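Local structure of hemolysin-like protein containing CBS domains (Oenococcus oeni, 3OCO) at residues T30-V35 with G126-I131; V37-A42 with A60-D65; A119-E124 with G130-K135. The protein is of unknown function, but its paired CBS domains probably form a regulatory part of a predicted membrane protein of the UPF0053 (CorC/HlyC-like) family. One frame throughout, in Å; residues are numbered along the deposited sequence.

Contact 1 (T30-V35 with G126-I131)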
loop_
_atom_site.group_PDB
_atom_site.type_symbol
_atom_site.label_atom_id
_atom_site.label_comp_id
_atom_site.label_asym_id
_atom_site.label_seq_id
_atom_site.Cartn_x
_atom_site.Cartn_y
_atom_site.Cartn_z
ATOM N N THR A 30 -19.419 -5.308 -6.668
ATOM C CA THR A 30 -19.534 -4.942 -8.078
ATOM C C THR A 30 -18.320 -4.169 -8.594
ATOM O O THR A 30 -18.093 -4.098 -9.803
ATOM C CB THR A 30 -20.821 -4.145 -8.376
ATOM O OG1 THR A 30 -21.101 -4.207 -9.779
ATOM C CG2 THR A 30 -20.674 -2.695 -7.970
ATOM N N SER A 31 -17.534 -3.611 -7.678
ATOM C CA SER A 31 -16.331 -2.863 -8.049
ATOM C C SER A 31 -15.030 -3.664 -7.951
ATOM O O SER A 31 -13.982 -3.160 -8.342
ATOM C CB SER A 31 -16.216 -1.593 -7.206
ATOM O OG SER A 31 -17.328 -0.742 -7.435
HETATM N N MSE A 32 -15.096 -4.895 -7.434
HETATM C CA MSE A 32 -13.902 -5.728 -7.241
HETATM C C MSE A 32 -13.320 -6.258 -8.548
HETATM O O MSE A 32 -14.063 -6.589 -9.467
HETATM C CB MSE A 32 -14.211 -6.974 -6.412
HETATM C CG MSE A 32 -14.617 -6.809 -4.975
HETATM SE SE MSE A 32 -14.648 -8.618 -4.165
HETATM C CE MSE A 32 -15.709 -9.599 -5.479
ATOM N N SER A 33 -11.995 -6.383 -8.595
ATOM C CA SER A 33 -11.316 -7.143 -9.645
ATOM C C SER A 33 -10.694 -8.382 -9.023
ATOM O O SER A 33 -9.904 -8.285 -8.075
ATOM C CB SER A 33 -10.210 -6.319 -10.310
ATOM O OG SER A 33 -10.736 -5.182 -10.968
ATOM N N VAL A 34 -11.042 -9.547 -9.560
ATOM C CA VAL A 34 -10.537 -10.800 -9.024
ATOM C C VAL A 34 -9.725 -11.588 -10.048
ATOM O O VAL A 34 -9.772 -11.311 -11.245
ATOM C CB VAL A 34 -11.695 -11.674 -8.497
ATOM C CG1 VAL A 34 -12.545 -10.873 -7.515
ATOM C CG2 VAL A 34 -12.546 -12.184 -9.647
ATOM N N VAL A 35 -8.936 -12.537 -9.557
ATOM C CA VAL A 35 -8.352 -13.565 -10.412
ATOM C C VAL A 35 -8.790 -14.944 -9.908
ATOM O O VAL A 35 -9.136 -15.106 -8.740
ATOM C CB VAL A 35 -6.816 -13.505 -10.415
ATOM C CG1 VAL A 35 -6.349 -12.225 -11.058
ATOM C CG2 VAL A 35 -6.294 -13.615 -9.000
ATOM N N GLY A 126 -23.503 -15.996 3.040
ATOM C CA GLY A 126 -22.126 -16.372 2.777
ATOM C C GLY A 126 -21.662 -16.050 1.365
ATOM O O GLY A 126 -20.653 -16.584 0.908
ATOM N N GLY A 127 -22.396 -15.186 0.663
ATOM C CA GLY A 127 -21.882 -14.571 -0.556
ATOM C C GLY A 127 -20.901 -13.443 -0.215
ATOM O O GLY A 127 -20.657 -13.198 0.961
ATOM N N THR A 128 -20.356 -12.761 -1.229
ATOM C CA THR A 128 -19.356 -11.686 -1.057
ATOM C C THR A 128 -19.963 -10.289 -1.214
ATOM O O THR A 128 -20.383 -9.921 -2.311
ATOM C CB THR A 128 -18.255 -11.788 -2.133
ATOM O OG1 THR A 128 -17.530 -13.017 -1.975
ATOM C CG2 THR A 128 -17.294 -10.597 -2.032
ATOM N N SER A 129 -20.006 -9.515 -0.130
ATOM C CA SER A 129 -20.504 -8.136 -0.169
ATOM C C SER A 129 -19.449 -7.153 -0.682
ATOM O O SER A 129 -19.768 -6.181 -1.363
ATOM C CB SER A 129 -20.951 -7.698 1.224
ATOM O OG SER A 129 -21.915 -8.593 1.731
ATOM N N GLY A 130 -18.194 -7.422 -0.347
ATOM C CA GLY A 130 -17.070 -6.628 -0.807
ATOM C C GLY A 130 -15.835 -6.959 0.018
ATOM O O GLY A 130 -15.863 -7.901 0.834
ATOM N N ILE A 131 -14.750 -6.194 -0.187
ATOM C CA ILE A 131 -13.506 -6.442 0.523
ATOM C C ILE A 131 -12.975 -5.172 1.182
ATOM O O ILE A 131 -13.365 -4.055 0.822
ATOM C CB ILE A 131 -12.389 -6.991 -0.415
ATOM C CG1 ILE A 131 -11.866 -5.901 -1.360
ATOM C CG2 ILE A 131 -12.862 -8.191 -1.190
ATOM C CD1 ILE A 131 -10.751 -6.370 -2.300
#
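M32, T128 and I131 form a small apolar junction between the two halves of a tandem CBS pair, where a loop of the first sequence range meets strand 128-132 of the second. M32, a selenomethionine in the loop that leads from strand 27-28 to strand 35-36, reaches across to that strand. Its selenium does most of the touching: SE lies 3.5 Å from I131 CG2, and the same atom is 3.9 Å from T128 CG2. The terminal methyl adds a further contact, M32 CE standing 3.9 Å from T128 CG2, so the selenoether rests on the methyl branches of two residues of one strand. CB and CG lead out nearly extended before the chain bends about the CG-SE bond (chi3 -50°), a turn that brings CE to the methyl of T128. T128 presents the methyl because CG2 is anti to its own backbone N, while the hydroxyl on the other branch is occupied by K64 O. I131 also offers its CG2 branch, but this one is anti to the carbonyl carbon; CG1 lies between the backbone N and the carbonyl carbon (chi1 72°). No hydrogen bond links the two segments; the join is made by dispersion between buried groups, and the polar atoms of T128 find partners nearby, its backbone N on D65 and its O on R29. S129 and G130 both face V121 in a classic beta bulge, an irregularity of the strand set between the two residues that M32 touches. Strand 128-132 lies between strands 27-28 and 119-122 in its sheet, and I131 also meets M118 and P57. Farther along the chain from M32, V35 pairs with strand 55-60, so segment 30-35 carries the chain from one sheet of the CBS pair to the other.

Contact 2 (V37-A42 with A60-D65)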
loop_
_atom_site.group_PDB
_atom_site.type_symbol
_atom_site.label_atom_id
_atom_site.label_comp_id
_atom_site.label_asym_id
_atom_site.label_seq_id
_atom_site.Cartn_x
_atom_site.Cartn_y
_atom_site.Cartn_z
ATOM N N VAL A 37 -8.368 -19.142 -9.137
ATOM C CA VAL A 37 -7.357 -20.073 -8.641
ATOM C C VAL A 37 -6.700 -20.888 -9.771
ATOM O O VAL A 37 -5.594 -21.406 -9.615
ATOM C CB VAL A 37 -7.947 -21.025 -7.585
ATOM C CG1 VAL A 37 -9.055 -21.904 -8.197
ATOM C CG2 VAL A 37 -6.862 -21.877 -6.973
ATOM N N ASP A 38 -7.374 -20.984 -10.913
ATOM C CA ASP A 38 -6.862 -21.768 -12.033
ATOM C C ASP A 38 -6.315 -20.922 -13.178
ATOM O O ASP A 38 -5.974 -21.446 -14.242
ATOM C CB ASP A 38 -7.942 -22.693 -12.572
ATOM C CG ASP A 38 -7.970 -24.030 -11.861
ATOM O OD1 ASP A 38 -7.233 -24.210 -10.864
ATOM O OD2 ASP A 38 -8.737 -24.904 -12.311
ATOM N N GLU A 39 -6.257 -19.613 -12.984
ATOM C CA GLU A 39 -5.578 -18.777 -13.961
ATOM C C GLU A 39 -4.084 -18.891 -13.728
ATOM O O GLU A 39 -3.642 -19.275 -12.643
ATOM C CB GLU A 39 -6.059 -17.334 -13.896
ATOM C CG GLU A 39 -6.838 -16.931 -15.140
ATOM C CD GLU A 39 -8.153 -16.245 -14.816
ATOM O OE1 GLU A 39 -8.205 -15.472 -13.831
ATOM O OE2 GLU A 39 -9.136 -16.476 -15.554
ATOM N N THR A 40 -3.309 -18.606 -14.766
ATOM C CA THR A 40 -1.862 -18.682 -14.675
ATOM C C THR A 40 -1.288 -17.358 -14.191
ATOM O O THR A 40 -1.933 -16.315 -14.270
ATOM C CB THR A 40 -1.268 -18.923 -16.028
ATOM O OG1 THR A 40 -1.614 -17.811 -16.861
ATOM C CG2 THR A 40 -1.835 -20.217 -16.640
ATOM N N ILE A 41 -0.054 -17.407 -13.712
ATOM C CA ILE A 41 0.607 -16.219 -13.245
ATOM C C ILE A 41 0.638 -15.215 -14.371
ATOM O O ILE A 41 0.353 -14.045 -14.172
ATOM C CB ILE A 41 2.014 -16.528 -12.806
ATOM C CG1 ILE A 41 1.988 -17.536 -11.659
ATOM C CG2 ILE A 41 2.731 -15.244 -12.390
ATOM C CD1 ILE A 41 1.861 -16.904 -10.306
ATOM N N ALA A 42 0.954 -15.684 -15.565
ATOM C CA ALA A 42 1.015 -14.807 -16.729
ATOM C C ALA A 42 -0.267 -14.022 -16.915
ATOM O O ALA A 42 -0.238 -12.900 -17.410
ATOM C CB ALA A 42 1.320 -15.607 -17.980
ATOM N N ALA A 60 -12.707 -19.121 -6.312
ATOM C CA ALA A 60 -12.835 -20.519 -6.727
ATOM C C ALA A 60 -13.905 -20.603 -7.806
ATOM O O ALA A 60 -14.905 -19.885 -7.750
ATOM C CB ALA A 60 -13.209 -21.411 -5.539
ATOM N N ASP A 61 -13.691 -21.455 -8.800
ATOM C CA ASP A 61 -14.744 -21.743 -9.770
ATOM C C ASP A 61 -15.204 -20.496 -10.526
ATOM O O ASP A 61 -16.321 -20.449 -11.037
ATOM C CB ASP A 61 -15.942 -22.401 -9.064
ATOM C CG ASP A 61 -15.606 -23.786 -8.487
ATOM O OD1 ASP A 61 -14.973 -24.597 -9.201
ATOM O OD2 ASP A 61 -15.983 -24.070 -7.328
ATOM N N ASN A 62 -14.339 -19.485 -10.582
ATOM C CA ASN A 62 -14.652 -18.224 -11.251
ATOM C C ASN A 62 -15.866 -17.524 -10.657
ATOM O O ASN A 62 -16.541 -16.743 -11.330
ATOM C CB ASN A 62 -14.851 -18.446 -12.751
ATOM C CG ASN A 62 -13.543 -18.441 -13.514
ATOM O OD1 ASN A 62 -12.825 -17.431 -13.545
ATOM N ND2 ASN A 62 -13.221 -19.570 -14.134
ATOM N N ASP A 63 -16.130 -17.802 -9.387
ATOM C CA ASP A 63 -17.305 -17.264 -8.711
ATOM C C ASP A 63 -16.889 -16.163 -7.742
ATOM O O ASP A 63 -16.183 -16.436 -6.778
ATOM C CB ASP A 63 -18.005 -18.396 -7.941
ATOM C CG ASP A 63 -19.434 -18.059 -7.551
ATOM O OD1 ASP A 63 -19.848 -16.888 -7.691
ATOM O OD2 ASP A 63 -20.149 -18.983 -7.109
ATOM N N LYS A 64 -17.329 -14.932 -7.973
ATOM C CA LYS A 64 -17.004 -13.854 -7.016
ATOM C C LYS A 64 -17.425 -14.199 -5.598
ATOM O O LYS A 64 -16.798 -13.742 -4.646
ATOM C CB LYS A 64 -17.625 -12.507 -7.402
ATOM C CG LYS A 64 -16.925 -11.778 -8.536
ATOM C CD LYS A 64 -17.902 -10.827 -9.226
ATOM C CE LYS A 64 -17.606 -9.368 -8.915
ATOM N NZ LYS A 64 -16.478 -8.886 -9.734
ATOM N N ASP A 65 -18.470 -15.014 -5.452
ATOM C CA ASP A 65 -18.995 -15.351 -4.124
ATOM C C ASP A 65 -18.188 -16.454 -3.435
ATOM O O ASP A 65 -18.478 -16.835 -2.299
ATOM C CB ASP A 65 -20.488 -15.702 -4.188
ATOM C CG ASP A 65 -21.351 -14.519 -4.605
ATOM O OD1 ASP A 65 -21.260 -13.474 -3.936
ATOM O OD2 ASP A 65 -22.109 -14.620 -5.596
#
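V37 meets A60 at the edge of the three-stranded sheet of the first CBS sequence range, where strand 35-36 runs beside strand 55-60 and the backbone leaves the sheet after each of these strands. V37 CG1 approaches the backbone rather than the methyl of A60, lying 4.3 Å from A60 CA. This is loose apolar contact near the surface, and the valine also touches I68 of strand 66-72. Farther along, the ends of two polar side chains come near without bonding: E39 OE2 and N62 OD1 are 4.3 Å apart, and both are oxygens.

The next shell explains the placing. Residues A60 to D63 form a type I' beta turn, closed by the bond from D63 N to A60 O at 2.9 Å, and the positive phi of D61 and N62 belongs to that turn. D36, just before V37, ties the two sides together: its OD1 receives N62 N and its OD2 receives D38 N, while its own backbone N is held by E39 OE1. Beyond E39, T40 is the N-cap of helix 41-51, its side chain hydrogen-bonded to D43.

The other end of the turn passes into an Asx turn, in which D65 N gives its hydrogen to D63 OD1 at 3.2 Å with an N-H...O angle of 161°, meeting that oxygen from above the carboxylate plane.

Contact 3 (A119-E124 with G130-K135)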
loop_
_atom_site.group_PDB
_atom_site.type_symbol
_atom_site.label_atom_id
_atom_site.label_comp_id
_atom_site.label_asym_id
_atom_site.label_seq_id
_atom_site.Cartn_x
_atom_site.Cartn_y
_atom_site.Cartn_z
ATOM N N ALA A 119 -9.518 -8.416 4.322
ATOM C CA ALA A 119 -10.721 -8.957 4.917
ATOM C C ALA A 119 -11.771 -9.043 3.830
ATOM O O ALA A 119 -11.903 -8.124 3.016
ATOM C CB ALA A 119 -11.194 -8.063 6.020
ATOM N N ILE A 120 -12.511 -10.148 3.801
ATOM C CA ILE A 120 -13.595 -10.281 2.849
ATOM C C ILE A 120 -14.897 -10.102 3.609
ATOM O O ILE A 120 -15.154 -10.824 4.586
ATOM C CB ILE A 120 -13.579 -11.665 2.130
ATOM C CG1 ILE A 120 -12.413 -11.770 1.148
ATOM C CG2 ILE A 120 -14.820 -11.839 1.317
ATOM C CD1 ILE A 120 -11.068 -11.601 1.759
ATOM N N VAL A 121 -15.702 -9.131 3.179
ATOM C CA VAL A 121 -16.980 -8.860 3.831
ATOM C C VAL A 121 -18.079 -9.781 3.258
ATOM O O VAL A 121 -18.358 -9.739 2.053
ATOM C CB VAL A 121 -17.396 -7.374 3.695
ATOM C CG1 VAL A 121 -18.589 -7.074 4.593
ATOM C CG2 VAL A 121 -16.244 -6.451 4.056
ATOM N N ILE A 122 -18.686 -10.605 4.122
ATOM C CA ILE A 122 -19.620 -11.674 3.702
ATOM C C ILE A 122 -21.071 -11.357 4.059
ATOM O O ILE A 122 -21.341 -10.858 5.145
ATOM C CB ILE A 122 -19.332 -13.001 4.443
ATOM C CG1 ILE A 122 -18.003 -12.970 5.181
ATOM C CG2 ILE A 122 -19.388 -14.180 3.509
ATOM C CD1 ILE A 122 -17.952 -14.006 6.292
ATOM N N ASP A 123 -22.015 -11.694 3.182
ATOM C CA ASP A 123 -23.428 -11.485 3.497
ATOM C C ASP A 123 -24.010 -12.610 4.367
ATOM O O ASP A 123 -23.296 -13.524 4.769
ATOM C CB ASP A 123 -24.273 -11.237 2.234
ATOM C CG ASP A 123 -24.302 -12.431 1.287
ATOM O OD1 ASP A 123 -24.036 -13.571 1.732
ATOM O OD2 ASP A 123 -24.601 -12.224 0.087
ATOM N N GLU A 124 -25.299 -12.519 4.674
ATOM C CA GLU A 124 -25.979 -13.523 5.499
ATOM C C GLU A 124 -25.961 -14.920 4.872
ATOM O O GLU A 124 -25.962 -15.922 5.576
ATOM C CB GLU A 124 -27.420 -13.090 5.750
ATOM C CG GLU A 124 -27.992 -12.303 4.586
ATOM C CD GLU A 124 -29.465 -11.999 4.742
ATOM O OE1 GLU A 124 -30.118 -12.638 5.597
ATOM O OE2 GLU A 124 -29.970 -11.123 4.002
ATOM N N GLY A 130 -18.194 -7.422 -0.347
ATOM C CA GLY A 130 -17.070 -6.628 -0.807
ATOM C C GLY A 130 -15.835 -6.959 0.018
ATOM O O GLY A 130 -15.863 -7.901 0.834
ATOM N N ILE A 131 -14.750 -6.194 -0.187
ATOM C CA ILE A 131 -13.506 -6.442 0.523
ATOM C C ILE A 131 -12.975 -5.172 1.182
ATOM O O ILE A 131 -13.365 -4.055 0.822
ATOM C CB ILE A 131 -12.389 -6.991 -0.415
ATOM C CG1 ILE A 131 -11.866 -5.901 -1.360
ATOM C CG2 ILE A 131 -12.862 -8.191 -1.190
ATOM C CD1 ILE A 131 -10.751 -6.370 -2.300
ATOM N N ILE A 132 -12.072 -5.359 2.138
ATOM C CA ILE A 132 -11.401 -4.243 2.805
ATOM C C ILE A 132 -9.916 -4.489 2.961
ATOM O O ILE A 132 -9.497 -5.588 3.334
ATOM C CB ILE A 132 -11.920 -4.000 4.233
ATOM C CG1 ILE A 132 -13.371 -3.513 4.221
ATOM C CG2 ILE A 132 -10.997 -3.015 4.951
ATOM C CD1 ILE A 132 -14.060 -3.669 5.565
ATOM N N THR A 133 -9.135 -3.449 2.680
ATOM C CA THR A 133 -7.713 -3.418 3.004
ATOM C C THR A 133 -7.309 -2.041 3.535
ATOM O O THR A 133 -8.084 -1.083 3.479
ATOM C CB THR A 133 -6.867 -3.739 1.785
ATOM O OG1 THR A 133 -7.027 -2.698 0.809
ATOM C CG2 THR A 133 -7.301 -5.085 1.192
ATOM N N ASP A 134 -6.092 -1.947 4.058
ATOM C CA ASP A 134 -5.579 -0.680 4.542
ATOM C C ASP A 134 -5.941 0.516 3.635
ATOM O O ASP A 134 -6.388 1.544 4.118
ATOM C CB ASP A 134 -4.060 -0.762 4.791
ATOM C CG ASP A 134 -3.281 -1.341 3.600
ATOM O OD1 ASP A 134 -3.721 -1.183 2.437
ATOM O OD2 ASP A 134 -2.218 -1.956 3.831
ATOM N N LYS A 135 -5.759 0.396 2.328
ATOM C CA LYS A 135 -6.069 1.517 1.446
ATOM C C LYS A 135 -7.483 2.064 1.670
ATOM O O LYS A 135 -7.702 3.265 1.561
ATOM C CB LYS A 135 -5.812 1.172 -0.034
ATOM C CG LYS A 135 -6.870 0.309 -0.713
ATOM C CD LYS A 135 -6.498 -0.007 -2.176
ATOM C CE LYS A 135 -5.243 -0.887 -2.279
ATOM N NZ LYS A 135 -4.896 -1.274 -3.689
#
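Strands 119-122 and 128-132 form an antiparallel beta hairpin in which A119 pairs with I132 and V121 with G130, the axes of 119-122 and 130-132 at 147° between their N-to-C directions. Four backbone hydrogen bonds hold it. The A119-I132 pair is joined in both directions, A119 N to I132 O at 3.0 Å and I132 N to A119 O at 2.9 Å. At the bulged end the pair is uneven: V121 N reaches G130 O at 2.7 Å, whereas G130 N to V121 O, at 3.3 Å, is weak. Between them lies the non-hydrogen-bonded pair I120-I131, where I131 CA makes a CA-H...O contact with A119 O.

Apolar contacts join neighbours on each face. With A119 and V121, I132 shares one face, and its CD1 lies 3.8 Å from V121 CG2. V121 CG2 is anti to its carbonyl carbon (chi1 -170° puts CG1 anti to N), a setting that turns this branch to the isoleucine. On the opposite face I120 CG1 comes within 4.3 Å of I131 CG2.

A22 of helix 22-25 packs against V121 and I132, strand 96-99 flanks strand 119-122, and T133 stands at the N-cap position of helix 134-142, its backbone N bonded to D136 OD2; in that helix D134 packs on Y138 of the second subunit.

How the contacts relate
Contacts 1 and 3 are buried and share G130 and I131: strand 128-132 pairs along its backbone with strand 119-122 in contact 3 and offers methyl groups to a loop of the other CBS sequence range in contact 1. Contact 2 lies nearer the surface, its centre about 13 Å from that of contact 1 and 18 Å from that of contact 3. The chemistry follows the place: main-chain bonds within the sheet, side-chain dispersion between a loop and a strand, and a sparse touch between a loop and a beta turn at the surface. Contacts 1 and 2 nevertheless meet, for K64 and D65 take hydrogen bonds from T128. Contacts 2 and 3 do not touch.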